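Local coordinates for binding domain (Hc) of Paraclostridial Mosquitocidal Protein 1 (PDB 6HOX) that forms the receptor-binding part of a clostridial neurotoxin that targets Anopheles mosquitoes, serving to direct the toxin to host nerve cells, at residues A[23-28]-A[223-228]; A[87-92]-A[171-176]; A[370-375]-A[383-388]; A[394-399]-A[433-438]. All coordinates share one frame; numbering follows the deposited sequence.

The four contacts fall into two pairs, one in each half of this receptor-binding domain. Interactions 1 and 2 lie in the N-terminal, concanavalin-like part, their centres 11 Å apart, and share a sheet: strand 218-227 of interaction 1 runs beside strand 89-96 of interaction 2, and the N atoms of N225 and Y227 probably bond to the O atoms of S92 and T90. Interactions 3 and 4 belong to the C-terminal, trefoil-like part, with centres 9 Å apart. There, strands 384-388 and 394-398 are neighbours, and C383 O probably accepts a bond from W435 N. Centres of interactions 2 and 4 are about 41 Å apart, on opposite sides of the chain's centre.

Interaction 1 (A[23-28]-A[223-228]); sequences DNLVFS and QFNIYQ
V26 and F27 both face I226 across an antiparallel pair of strands, and the backbone bonds show how. I226 O receives V26 N at 2.8 Å in a nearly straight bond (169°) and F27 N in a longer, weak one, while I226 N returns a bond to F27 O. Beyond the bulge the ladder goes on with Q228 N to N24 O at 2.9 Å.

The apolar contacts lie on both faces. L25 and Y227 share one face: with CG of L25 anti to the backbone N (chi1 -179°), its CD1 is carried over one face of the tyrosine ring, 3.9 Å from the centroid, a CH-pi contact. S28 and N225 form a non-hydrogen-bonded pair on this face too, and L25 CD1 lies 3.6 Å from N225 CB. On the other face, F27 CD2 lies 4.0 Å from I226 CD1, and F27 CE2 meets F224 CD1. V26 CG2 lies 3.9 Å from I226 CG2; branched and aromatic residues suit such a buried surface.

Polar side chains take the more open end. Those of N24 and Q228 are nearly perpendicular, their amides turned 72° against each other and joined by a weak bond from Q228 NE2 to N24 OD1 of 3.5 Å.

The doubled residue opposite I226 makes this a classic beta bulge in the pairing of the first and last strands of the concanavalin-like jelly-roll domain.

Interaction 2 (A[87-92]-A[171-176]); sequences SDFTIS and ITVNQL
F89 and V173, then I91 and I171, form hydrogen-bonded pairs of an antiparallel ladder whose strand axes run at 171°, with four backbone bonds of which V173 N to F89 O, at 2.7 Å, lies nearly along the C=O axis. The main side-chain contact is F89 with V173. CG of F89 stands between its own backbone N and carbonyl carbon (chi1 63°), which lays the ring alongside V173; CB of the valine then sits over one ring face, 3.8 Å from the centroid, and V173 CG2 comes to 3.5 Å from F89 CZ. A flat ring and a compact branched residue thus match closely, and W134 of strand 131-137 touches both.

On the opposite face T90 and T172 run next to each other in the same direction, with T172 CG2 3.6 Å from T90 OG1. That hydroxyl is hydrogen-bonded to R229 O and L231 N.

Where the ladder ends, D88 OD1 takes a weak bond from Q175 N at 3.3 Å. A water donates to D88 OD1 and accepts a weak bond from N174 ND2. Long antiparallel pairing with an apolar face turned to a second sheet is characteristic of the concanavalin-like jelly-roll sandwich.

Interaction 3 (A[370-375]-A[383-388]); sequences LKLIQL and CQIRIF
L370 and I387 press most tightly together, with L370 CD1 3.4 Å from I387 CD1, a pair tighter than methyl groups normally allow. The same face continues through I385, whose CG2 lies 4.0 Å from L370 CG and whose CG1 packs beside L372 CG; aliphatic branches suit this buried face. Q384 is held by polar atoms instead. Its chain bends at chi2 (82°), bringing Q384 OE1 to L375 N at 2.7 Å, whereas Q384 NE2 donates to Q374 OE1 at 3.2 Å. The acceptor lies in the amide plane of Q384, yet the donor stands above the carbonyl plane of Q374, the two amides being 68° apart. N434 OD1 and Q376 N also bond here, so Q384 NE2 and Q374 OE1 each have a second partner.

The strands form a beta hairpin, the repeating element of the beta-trefoil to which this C-terminal part is related. Four backbone bonds hold it, the straightest being I373 N to Q384 O (178°).

By contrast, the side of K371, R386 and F388 is looser, and both charged chains are partly exposed. K371 bends at chi3, setting its CE 3.7 Å from F388 CE2, while R386 stretches away, its CB meeting I373 CD1 at 4.0 Å.

Interaction 4 (A[394-399]-A[433-438]); sequences GLLSIA and TNWYFV
T433 opens the contact, its CG2 4.0 Å from S397 OG and near L395 CB. Its hydroxyl bonds to H430 O while the methyl faces this contact. A water lies 2.7 Å from T433 O and 2.8 Å from L396 O, bridging the two carbonyls.

W435 follows, and makes the largest share of the contact. W435 NE1 donates to L396 O at 3.0 Å, almost straight at 172°; the acceptor lies in the indole plane, although the donor stands above the carbonyl plane. L396 has CG anti to its N (chi1 -179°), which lays CD2 over one face of the indole in a CH-pi contact. At the far end, I398 CG2 meets W435 CH2 at 4.0 Å. A large ring with one N-H suits the place: its face takes the leucine and its N-H the buried carbonyl.

The indole thus packs inside the beta-trefoil, between strands that do not pair here (axes 68° apart). Strands 263-267 and 409-415 also touch it, through M265, N267 and L412, while Y418 of helix 416-420 packs on T433 and S397.

Interaction 1 (A[23-28]-A[223-228])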
loop_
_atom_site.group_PDB
_atom_site.type_symbol
_atom_site.label_atom_id
_atom_site.label_comp_id
_atom_site.label_asym_id
_atom_site.label_seq_id
_atom_site.Cartn_x
_atom_site.Cartn_y
_atom_site.Cartn_z
ATOM N N ASP A 23 -18.541 18.366 -1.264
ATOM C CA ASP A 23 -19.145 19.668 -0.952
ATOM C C ASP A 23 -18.154 20.569 -0.207
ATOM O O ASP A 23 -18.200 21.792 -0.343
ATOM C CB ASP A 23 -20.416 19.519 -0.114
ATOM C CG ASP A 23 -21.622 19.054 -0.914
ATOM O OD1 ASP A 23 -21.545 17.950 -1.506
ATOM O OD2 ASP A 23 -22.620 19.806 -0.947
ATOM N N ASN A 24 -17.279 19.959 0.601
ATOM C CA ASN A 24 -16.381 20.701 1.471
ATOM C C ASN A 24 -14.940 20.677 0.949
ATOM O O ASN A 24 -14.071 21.219 1.592
ATOM C CB ASN A 24 -16.455 20.171 2.897
ATOM C CG ASN A 24 -17.711 20.646 3.588
ATOM O OD1 ASN A 24 -17.826 21.828 3.920
ATOM N ND2 ASN A 24 -18.645 19.734 3.805
ATOM N N LEU A 25 -14.716 20.089 -0.226
ATOM C CA LEU A 25 -13.374 19.970 -0.788
ATOM C C LEU A 25 -12.950 21.313 -1.391
ATOM O O LEU A 25 -13.586 21.785 -2.313
ATOM C CB LEU A 25 -13.390 18.887 -1.868
ATOM C CG LEU A 25 -12.041 18.624 -2.531
ATOM C CD1 LEU A 25 -11.134 17.847 -1.585
ATOM C CD2 LEU A 25 -12.217 17.881 -3.850
ATOM N N VAL A 26 -11.848 21.892 -0.908
ATOM C CA VAL A 26 -11.431 23.203 -1.402
ATOM C C VAL A 26 -10.134 23.090 -2.216
ATOM O O VAL A 26 -9.767 24.021 -2.908
ATOM C CB VAL A 26 -11.313 24.241 -0.269
ATOM C CG1 VAL A 26 -12.648 24.450 0.431
ATOM C CG2 VAL A 26 -10.214 23.916 0.729
ATOM N N PHE A 27 -9.464 21.937 -2.146
ATOM C CA PHE A 27 -8.199 21.723 -2.829
ATOM C C PHE A 27 -7.958 20.221 -2.976
ATOM O O PHE A 27 -8.133 19.493 -2.023
ATOM C CB PHE A 27 -7.051 22.347 -2.034
ATOM C CG PHE A 27 -5.694 22.188 -2.666
ATOM C CD1 PHE A 27 -5.320 22.973 -3.744
ATOM C CD2 PHE A 27 -4.791 21.239 -2.195
ATOM C CE1 PHE A 27 -4.074 22.816 -4.329
ATOM C CE2 PHE A 27 -3.534 21.093 -2.769
ATOM C CZ PHE A 27 -3.181 21.873 -3.841
ATOM N N SER A 28 -7.507 19.792 -4.157
ATOM C CA SER A 28 -7.177 18.390 -4.383
ATOM C C SER A 28 -6.035 18.285 -5.393
ATOM O O SER A 28 -6.228 18.517 -6.587
ATOM C CB SER A 28 -8.372 17.608 -4.833
ATOM O OG SER A 28 -8.014 16.262 -5.080
ATOM N N GLN A 223 -3.725 12.708 -4.414
ATOM C CA GLN A 223 -4.994 13.139 -3.830
ATOM C C GLN A 223 -4.725 13.841 -2.486
ATOM O O GLN A 223 -5.335 13.494 -1.459
ATOM C CB GLN A 223 -5.960 11.963 -3.664
ATOM C CG GLN A 223 -6.218 11.170 -4.948
ATOM C CD GLN A 223 -6.895 12.014 -6.003
ATOM O OE1 GLN A 223 -6.373 12.231 -7.093
ATOM N NE2 GLN A 223 -8.047 12.549 -5.662
ATOM N N PHE A 224 -3.818 14.827 -2.492
ATOM C CA PHE A 224 -3.639 15.655 -1.328
ATOM C C PHE A 224 -4.774 16.678 -1.315
ATOM O O PHE A 224 -4.819 17.610 -2.138
ATOM C CB PHE A 224 -2.259 16.301 -1.277
ATOM C CG PHE A 224 -1.985 17.061 -0.004
ATOM C CD1 PHE A 224 -2.536 18.316 0.215
ATOM C CD2 PHE A 224 -1.160 16.520 0.974
ATOM C CE1 PHE A 224 -2.252 19.023 1.376
ATOM C CE2 PHE A 224 -0.881 17.222 2.137
ATOM C CZ PHE A 224 -1.434 18.467 2.339
ATOM N N ASN A 225 -5.719 16.437 -0.409
ATOM C CA ASN A 225 -6.967 17.113 -0.367
ATOM C C ASN A 225 -7.039 17.948 0.908
ATOM O O ASN A 225 -6.573 17.504 1.955
ATOM C CB ASN A 225 -8.144 16.140 -0.412
ATOM C CG ASN A 225 -8.222 15.369 -1.707
ATOM O OD1 ASN A 225 -7.461 15.635 -2.638
ATOM N ND2 ASN A 225 -9.119 14.394 -1.747
ATOM N N ILE A 226 -7.608 19.152 0.782
ATOM C CA ILE A 226 -8.012 19.990 1.929
ATOM C C ILE A 226 -9.529 20.175 1.878
ATOM O O ILE A 226 -10.098 20.492 0.832
ATOM C CB ILE A 226 -7.286 21.349 1.940
ATOM C CG1 ILE A 226 -5.764 21.177 1.917
ATOM C CG2 ILE A 226 -7.766 22.161 3.141
ATOM C CD1 ILE A 226 -4.996 22.435 1.611
ATOM N N TYR A 227 -10.166 19.950 3.026
ATOM C CA TYR A 227 -11.585 20.110 3.212
ATOM C C TYR A 227 -11.786 21.186 4.276
ATOM O O TYR A 227 -10.996 21.254 5.233
ATOM C CB TYR A 227 -12.268 18.828 3.695
ATOM C CG TYR A 227 -12.082 17.620 2.816
ATOM C CD1 TYR A 227 -10.912 16.872 2.860
ATOM C CD2 TYR A 227 -13.083 17.200 1.957
ATOM C CE1 TYR A 227 -10.731 15.758 2.048
ATOM C CE2 TYR A 227 -12.925 16.084 1.149
ATOM C CZ TYR A 227 -11.740 15.371 1.185
ATOM O OH TYR A 227 -11.581 14.289 0.384
ATOM N N GLN A 228 -12.867 21.965 4.118
ATOM C CA GLN A 228 -13.148 23.124 4.970
ATOM C C GLN A 228 -14.056 22.716 6.137
ATOM O O GLN A 228 -14.790 23.535 6.665
ATOM C CB GLN A 228 -13.786 24.244 4.138
ATOM C CG GLN A 228 -15.212 23.930 3.693
ATOM C CD GLN A 228 -15.741 24.920 2.682
ATOM O OE1 GLN A 228 -15.205 26.016 2.510
ATOM N NE2 GLN A 228 -16.821 24.539 2.016
#

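Interaction 2 (A[87-92]-A[171-176])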
loop_
_atom_site.group_PDB
_atom_site.type_symbol
_atom_site.label_atom_id
_atom_site.label_comp_id
_atom_site.label_asym_id
_atom_site.label_seq_id
_atom_site.Cartn_x
_atom_site.Cartn_y
_atom_site.Cartn_z
ATOM N N SER A 87 -11.811 28.203 11.732
ATOM C CA SER A 87 -12.064 27.288 10.623
ATOM C C SER A 87 -11.520 25.889 10.949
ATOM O O SER A 87 -10.302 25.687 11.068
ATOM C CB SER A 87 -11.504 27.819 9.331
ATOM O OG SER A 87 -10.115 28.072 9.454
ATOM N N ASP A 88 -12.447 24.938 11.106
ATOM C CA ASP A 88 -12.140 23.500 11.131
ATOM C C ASP A 88 -11.591 23.093 9.754
ATOM O O ASP A 88 -11.932 23.694 8.746
ATOM C CB ASP A 88 -13.380 22.672 11.478
ATOM C CG ASP A 88 -14.001 23.002 12.824
ATOM O OD1 ASP A 88 -13.294 23.579 13.688
ATOM O OD2 ASP A 88 -15.198 22.686 13.001
ATOM N N PHE A 89 -10.742 22.066 9.699
ATOM C CA PHE A 89 -10.317 21.565 8.386
ATOM C C PHE A 89 -9.877 20.101 8.489
ATOM O O PHE A 89 -9.668 19.573 9.596
ATOM C CB PHE A 89 -9.231 22.454 7.776
ATOM C CG PHE A 89 -7.941 22.516 8.550
ATOM C CD1 PHE A 89 -7.770 23.442 9.568
ATOM C CD2 PHE A 89 -6.899 21.651 8.259
ATOM C CE1 PHE A 89 -6.582 23.499 10.280
ATOM C CE2 PHE A 89 -5.711 21.712 8.968
ATOM C CZ PHE A 89 -5.554 22.637 9.981
ATOM N N THR A 90 -9.799 19.467 7.311
ATOM C CA THR A 90 -9.265 18.140 7.135
ATOM C C THR A 90 -8.238 18.164 5.995
ATOM O O THR A 90 -8.437 18.837 4.972
ATOM C CB THR A 90 -10.385 17.129 6.860
ATOM O OG1 THR A 90 -11.233 17.164 8.008
ATOM C CG2 THR A 90 -9.880 15.720 6.624
ATOM N N ILE A 91 -7.121 17.473 6.237
ATOM C CA ILE A 91 -6.131 17.156 5.256
ATOM C C ILE A 91 -6.156 15.632 5.063
ATOM O O ILE A 91 -6.079 14.892 6.042
ATOM C CB ILE A 91 -4.745 17.674 5.695
ATOM C CG1 ILE A 91 -4.681 19.205 5.667
ATOM C CG2 ILE A 91 -3.635 17.061 4.845
ATOM C CD1 ILE A 91 -3.400 19.794 6.227
ATOM N N SER A 92 -6.246 15.184 3.807
ATOM C CA SER A 92 -6.093 13.759 3.443
ATOM C C SER A 92 -5.134 13.611 2.256
ATOM O O SER A 92 -4.946 14.534 1.468
ATOM C CB SER A 92 -7.422 13.082 3.188
ATOM O OG SER A 92 -8.057 13.525 1.995
ATOM N N ILE A 171 -5.976 13.723 8.522
ATOM C CA ILE A 171 -5.761 14.566 9.707
ATOM C C ILE A 171 -6.958 15.527 9.790
ATOM O O ILE A 171 -7.202 16.282 8.855
ATOM C CB ILE A 171 -4.418 15.330 9.595
ATOM C CG1 ILE A 171 -3.217 14.392 9.495
ATOM C CG2 ILE A 171 -4.212 16.333 10.719
ATOM C CD1 ILE A 171 -2.033 15.053 8.860
ATOM N N THR A 172 -7.717 15.464 10.882
ATOM C CA THR A 172 -8.862 16.324 11.081
ATOM C C THR A 172 -8.511 17.308 12.206
ATOM O O THR A 172 -7.900 16.928 13.224
ATOM C CB THR A 172 -10.138 15.504 11.334
ATOM O OG1 THR A 172 -10.044 14.841 12.594
ATOM C CG2 THR A 172 -10.400 14.463 10.264
ATOM N N VAL A 173 -8.858 18.583 11.987
ATOM C CA VAL A 173 -8.602 19.661 12.937
ATOM C C VAL A 173 -9.927 20.372 13.232
ATOM O O VAL A 173 -10.512 21.034 12.371
ATOM C CB VAL A 173 -7.524 20.612 12.396
ATOM C CG1 VAL A 173 -7.220 21.749 13.360
ATOM C CG2 VAL A 173 -6.255 19.843 12.053
ATOM N N ASN A 174 -10.423 20.139 14.448
ATOM C CA ASN A 174 -11.500 20.872 15.052
ATOM C C ASN A 174 -10.855 21.833 16.044
ATOM O O ASN A 174 -10.524 21.417 17.168
ATOM C CB ASN A 174 -12.501 19.940 15.733
ATOM C CG ASN A 174 -13.644 20.672 16.405
ATOM O OD1 ASN A 174 -14.610 20.041 16.824
ATOM N ND2 ASN A 174 -13.550 21.987 16.520
ATOM N N GLN A 175 -10.614 23.071 15.586
ATOM C CA GLN A 175 -9.905 24.084 16.373
ATOM C C GLN A 175 -10.714 24.308 17.658
ATOM O O GLN A 175 -11.938 24.270 17.638
ATOM C CB GLN A 175 -9.609 25.336 15.528
ATOM C CG GLN A 175 -8.575 25.069 14.430
ATOM C CD GLN A 175 -7.876 26.259 13.806
ATOM O OE1 GLN A 175 -8.107 26.600 12.644
ATOM N NE2 GLN A 175 -6.947 26.853 14.540
ATOM N N LEU A 176 -10.007 24.399 18.791
ATOM C CA LEU A 176 -10.611 24.545 20.120
ATOM C C LEU A 176 -10.962 23.177 20.727
ATOM O O LEU A 176 -11.189 23.095 21.937
ATOM C CB LEU A 176 -11.852 25.447 20.026
ATOM C CG LEU A 176 -12.527 25.811 21.349
ATOM C CD1 LEU A 176 -11.530 26.386 22.349
ATOM C CD2 LEU A 176 -13.676 26.786 21.114
HETATM O O HOH W 1 -15.003 24.118 15.924
#

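Interaction 3 (A[370-375]-A[383-388])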
loop_
_atom_site.group_PDB
_atom_site.type_symbol
_atom_site.label_atom_id
_atom_site.label_comp_id
_atom_site.label_asym_id
_atom_site.label_seq_id
_atom_site.Cartn_x
_atom_site.Cartn_y
_atom_site.Cartn_z
ATOM N N LEU A 370 -9.133 -21.774 -11.868
ATOM C CA LEU A 370 -8.739 -20.868 -10.811
ATOM C C LEU A 370 -9.532 -19.580 -10.993
ATOM O O LEU A 370 -9.652 -19.080 -12.108
ATOM C CB LEU A 370 -7.242 -20.564 -10.895
ATOM C CG LEU A 370 -6.336 -21.433 -10.039
ATOM C CD1 LEU A 370 -6.609 -22.893 -10.316
ATOM C CD2 LEU A 370 -4.870 -21.080 -10.276
ATOM N N LYS A 371 -10.024 -19.056 -9.870
ATOM C CA LYS A 371 -10.684 -17.779 -9.808
ATOM C C LYS A 371 -9.997 -16.938 -8.725
ATOM O O LYS A 371 -9.803 -17.403 -7.610
ATOM C CB LYS A 371 -12.169 -17.998 -9.517
ATOM C CG LYS A 371 -13.065 -16.804 -9.804
ATOM C CD LYS A 371 -14.526 -17.089 -9.552
ATOM C CE LYS A 371 -15.168 -17.833 -10.706
ATOM N NZ LYS A 371 -16.469 -17.227 -11.073
ATOM N N LEU A 372 -9.600 -15.715 -9.081
ATOM C CA LEU A 372 -9.081 -14.779 -8.110
ATOM C C LEU A 372 -10.260 -13.973 -7.558
ATOM O O LEU A 372 -11.001 -13.317 -8.305
ATOM C CB LEU A 372 -8.009 -13.887 -8.753
ATOM C CG LEU A 372 -6.596 -14.484 -8.787
ATOM C CD1 LEU A 372 -6.532 -15.703 -9.682
ATOM C CD2 LEU A 372 -5.560 -13.465 -9.245
ATOM N N ILE A 373 -10.422 -14.045 -6.238
ATOM C CA ILE A 373 -11.581 -13.495 -5.545
ATOM C C ILE A 373 -11.110 -12.614 -4.383
ATOM O O ILE A 373 -9.956 -12.650 -3.955
ATOM C CB ILE A 373 -12.519 -14.609 -5.031
ATOM C CG1 ILE A 373 -11.832 -15.444 -3.952
ATOM C CG2 ILE A 373 -13.028 -15.448 -6.196
ATOM C CD1 ILE A 373 -12.640 -16.600 -3.438
ATOM N N GLN A 374 -12.053 -11.833 -3.879
ATOM C CA GLN A 374 -11.857 -11.033 -2.708
ATOM C C GLN A 374 -13.053 -11.267 -1.800
ATOM O O GLN A 374 -14.113 -10.750 -2.060
ATOM C CB GLN A 374 -11.689 -9.556 -3.064
ATOM C CG GLN A 374 -11.475 -8.673 -1.844
ATOM C CD GLN A 374 -10.317 -9.153 -1.017
ATOM O OE1 GLN A 374 -10.489 -9.919 -0.066
ATOM N NE2 GLN A 374 -9.119 -8.730 -1.396
ATOM N N LEU A 375 -12.845 -12.066 -0.753
ATOM C CA LEU A 375 -13.890 -12.417 0.197
ATOM C C LEU A 375 -13.929 -11.427 1.365
ATOM O O LEU A 375 -14.836 -11.490 2.178
ATOM C CB LEU A 375 -13.641 -13.840 0.711
ATOM C CG LEU A 375 -13.808 -14.959 -0.318
ATOM C CD1 LEU A 375 -13.424 -16.298 0.288
ATOM C CD2 LEU A 375 -15.235 -15.017 -0.840
ATOM N N CYS A 383 -5.420 -11.189 -2.163
ATOM C CA CYS A 383 -6.643 -11.830 -2.602
ATOM C C CYS A 383 -6.669 -13.283 -2.122
ATOM O O CYS A 383 -5.716 -13.767 -1.536
ATOM C CB CYS A 383 -6.766 -11.748 -4.119
ATOM S SG CYS A 383 -5.547 -12.752 -4.994
ATOM N N GLN A 384 -7.770 -13.969 -2.414
ATOM C CA GLN A 384 -7.844 -15.405 -2.248
ATOM C C GLN A 384 -7.991 -16.025 -3.638
ATOM O O GLN A 384 -8.314 -15.331 -4.609
ATOM C CB GLN A 384 -8.980 -15.792 -1.309
ATOM C CG GLN A 384 -8.943 -15.056 0.024
ATOM C CD GLN A 384 -9.553 -13.684 -0.099
ATOM O OE1 GLN A 384 -10.547 -13.504 -0.801
ATOM N NE2 GLN A 384 -8.969 -12.706 0.587
ATOM N N ILE A 385 -7.727 -17.332 -3.723
ATOM C CA ILE A 385 -7.758 -18.037 -4.983
ATOM C C ILE A 385 -8.603 -19.295 -4.808
ATOM O O ILE A 385 -8.282 -20.145 -3.979
ATOM C CB ILE A 385 -6.340 -18.350 -5.499
ATOM C CG1 ILE A 385 -5.531 -17.067 -5.730
ATOM C CG2 ILE A 385 -6.413 -19.212 -6.755
ATOM C CD1 ILE A 385 -4.135 -17.303 -6.270
ATOM N N ARG A 386 -9.696 -19.355 -5.580
ATOM C CA ARG A 386 -10.661 -20.420 -5.507
ATOM C C ARG A 386 -10.371 -21.417 -6.628
ATOM O O ARG A 386 -10.299 -21.032 -7.805
ATOM C CB ARG A 386 -12.091 -19.886 -5.602
ATOM C CG ARG A 386 -13.159 -20.959 -5.421
ATOM C CD ARG A 386 -14.516 -20.419 -5.018
ATOM N NE ARG A 386 -15.552 -21.452 -4.938
ATOM C CZ ARG A 386 -16.831 -21.222 -4.603
ATOM N NH1 ARG A 386 -17.234 -19.992 -4.312
ATOM N NH2 ARG A 386 -17.700 -22.227 -4.549
ATOM N N ILE A 387 -10.231 -22.685 -6.221
ATOM C CA ILE A 387 -10.012 -23.830 -7.087
ATOM C C ILE A 387 -11.375 -24.488 -7.333
ATOM O O ILE A 387 -12.059 -24.861 -6.370
ATOM C CB ILE A 387 -9.047 -24.850 -6.435
ATOM C CG1 ILE A 387 -7.745 -24.224 -5.921
ATOM C CG2 ILE A 387 -8.795 -26.023 -7.369
ATOM C CD1 ILE A 387 -6.944 -23.524 -6.976
ATOM N N PHE A 388 -11.737 -24.627 -8.611
ATOM C CA PHE A 388 -12.947 -25.308 -9.070
ATOM C C PHE A 388 -12.516 -26.574 -9.794
ATOM O O PHE A 388 -11.903 -26.483 -10.852
ATOM C CB PHE A 388 -13.750 -24.474 -10.073
ATOM C CG PHE A 388 -14.419 -23.274 -9.468
ATOM C CD1 PHE A 388 -15.679 -23.379 -8.902
ATOM C CD2 PHE A 388 -13.773 -22.048 -9.431
ATOM C CE1 PHE A 388 -16.284 -22.282 -8.315
ATOM C CE2 PHE A 388 -14.384 -20.953 -8.843
ATOM C CZ PHE A 388 -15.638 -21.071 -8.288
#

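Interaction 4 (A[394-399]-A[433-438])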
loop_
_atom_site.group_PDB
_atom_site.type_symbol
_atom_site.label_atom_id
_atom_site.label_comp_id
_atom_site.label_asym_id
_atom_site.label_seq_id
_atom_site.Cartn_x
_atom_site.Cartn_y
_atom_site.Cartn_z
ATOM N N GLY A 394 -11.846 -25.944 -3.536
ATOM C CA GLY A 394 -11.296 -25.371 -2.300
ATOM C C GLY A 394 -10.711 -23.983 -2.503
ATOM O O GLY A 394 -10.786 -23.415 -3.576
ATOM N N LEU A 395 -10.149 -23.436 -1.423
ATOM C CA LEU A 395 -9.346 -22.227 -1.479
ATOM C C LEU A 395 -7.885 -22.653 -1.447
ATOM O O LEU A 395 -7.503 -23.577 -0.709
ATOM C CB LEU A 395 -9.655 -21.304 -0.293
ATOM C CG LEU A 395 -11.064 -20.724 -0.250
ATOM C CD1 LEU A 395 -11.284 -19.882 1.007
ATOM C CD2 LEU A 395 -11.349 -19.892 -1.485
ATOM N N LEU A 396 -7.084 -21.982 -2.267
ATOM C CA LEU A 396 -5.667 -22.237 -2.307
ATOM C C LEU A 396 -5.065 -21.823 -0.961
ATOM O O LEU A 396 -5.280 -20.696 -0.472
ATOM C CB LEU A 396 -5.038 -21.466 -3.463
ATOM C CG LEU A 396 -3.536 -21.688 -3.619
ATOM C CD1 LEU A 396 -3.257 -23.091 -4.154
ATOM C CD2 LEU A 396 -2.935 -20.628 -4.509
ATOM N N SER A 397 -4.336 -22.764 -0.363
ATOM C CA SER A 397 -3.660 -22.555 0.889
ATOM C C SER A 397 -2.312 -23.294 0.879
ATOM O O SER A 397 -1.905 -23.854 -0.135
ATOM C CB SER A 397 -4.527 -22.976 2.033
ATOM O OG SER A 397 -4.042 -22.416 3.244
ATOM N N ILE A 398 -1.600 -23.203 2.002
ATOM C CA ILE A 398 -0.365 -23.929 2.253
ATOM C C ILE A 398 -0.681 -24.977 3.314
ATOM O O ILE A 398 -1.440 -24.689 4.242
ATOM C CB ILE A 398 0.788 -22.999 2.681
ATOM C CG1 ILE A 398 0.355 -22.001 3.757
ATOM C CG2 ILE A 398 1.376 -22.300 1.464
ATOM C CD1 ILE A 398 1.495 -21.304 4.452
ATOM N N ALA A 399 -0.146 -26.190 3.118
ATOM C CA ALA A 399 -0.461 -27.346 3.964
ATOM C C ALA A 399 0.371 -27.277 5.251
ATOM O O ALA A 399 1.601 -27.432 5.197
ATOM C CB ALA A 399 -0.219 -28.620 3.193
ATOM N N THR A 433 -4.822 -18.369 3.634
ATOM C CA THR A 433 -5.635 -18.343 2.404
ATOM C C THR A 433 -5.534 -16.995 1.669
ATOM O O THR A 433 -6.159 -16.817 0.629
ATOM C CB THR A 433 -7.100 -18.699 2.686
ATOM O OG1 THR A 433 -7.661 -17.755 3.601
ATOM C CG2 THR A 433 -7.251 -20.097 3.251
ATOM N N ASN A 434 -4.690 -16.089 2.165
ATOM C CA ASN A 434 -4.490 -14.776 1.548
ATOM C C ASN A 434 -3.165 -14.782 0.797
ATOM O O ASN A 434 -2.153 -15.191 1.341
ATOM C CB ASN A 434 -4.492 -13.654 2.581
ATOM C CG ASN A 434 -5.851 -13.415 3.199
ATOM O OD1 ASN A 434 -6.874 -13.554 2.536
ATOM N ND2 ASN A 434 -5.864 -12.991 4.450
ATOM N N TRP A 435 -3.212 -14.323 -0.457
ATOM C CA TRP A 435 -2.109 -14.339 -1.376
ATOM C C TRP A 435 -1.823 -12.918 -1.865
ATOM O O TRP A 435 -2.755 -12.163 -2.147
ATOM C CB TRP A 435 -2.441 -15.266 -2.545
ATOM C CG TRP A 435 -2.483 -16.705 -2.130
ATOM C CD1 TRP A 435 -3.583 -17.422 -1.771
ATOM C CD2 TRP A 435 -1.358 -17.585 -1.966
ATOM N NE1 TRP A 435 -3.225 -18.698 -1.433
ATOM C CE2 TRP A 435 -1.868 -18.829 -1.534
ATOM C CE3 TRP A 435 0.028 -17.448 -2.142
ATOM C CZ2 TRP A 435 -1.046 -19.931 -1.293
ATOM C CZ3 TRP A 435 0.839 -18.539 -1.910
ATOM C CH2 TRP A 435 0.310 -19.761 -1.481
ATOM N N TYR A 436 -0.527 -12.597 -1.962
ATOM C CA TYR A 436 -0.038 -11.348 -2.500
ATOM C C TYR A 436 0.743 -11.589 -3.791
ATOM O O TYR A 436 1.462 -12.603 -3.942
ATOM C CB TYR A 436 0.925 -10.644 -1.540
ATOM C CG TYR A 436 0.363 -10.155 -0.236
ATOM C CD1 TYR A 436 -0.329 -8.957 -0.133
ATOM C CD2 TYR A 436 0.631 -10.842 0.935
ATOM C CE1 TYR A 436 -0.768 -8.470 1.090
ATOM C CE2 TYR A 436 0.156 -10.392 2.156
ATOM C CZ TYR A 436 -0.536 -9.199 2.240
ATOM O OH TYR A 436 -0.979 -8.779 3.468
ATOM N N PHE A 437 0.675 -10.596 -4.684
ATOM C CA PHE A 437 1.538 -10.515 -5.840
ATOM C C PHE A 437 2.401 -9.247 -5.732
ATOM O O PHE A 437 1.869 -8.154 -5.573
ATOM C CB PHE A 437 0.685 -10.547 -7.107
ATOM C CG PHE A 437 -0.052 -11.841 -7.304
ATOM C CD1 PHE A 437 0.577 -12.932 -7.878
ATOM C CD2 PHE A 437 -1.363 -11.987 -6.861
ATOM C CE1 PHE A 437 -0.104 -14.136 -8.028
ATOM C CE2 PHE A 437 -2.046 -13.184 -7.031
ATOM C CZ PHE A 437 -1.420 -14.252 -7.629
ATOM N N VAL A 438 3.730 -9.415 -5.832
ATOM C CA VAL A 438 4.721 -8.345 -5.670
ATOM C C VAL A 438 5.532 -8.203 -6.962
ATOM O O VAL A 438 6.052 -9.187 -7.462
ATOM C CB VAL A 438 5.711 -8.632 -4.519
ATOM C CG1 VAL A 438 6.549 -7.399 -4.198
ATOM C CG2 VAL A 438 5.036 -9.135 -3.263
HETATM O O HOH W 2 -6.995 -18.593 -1.231
#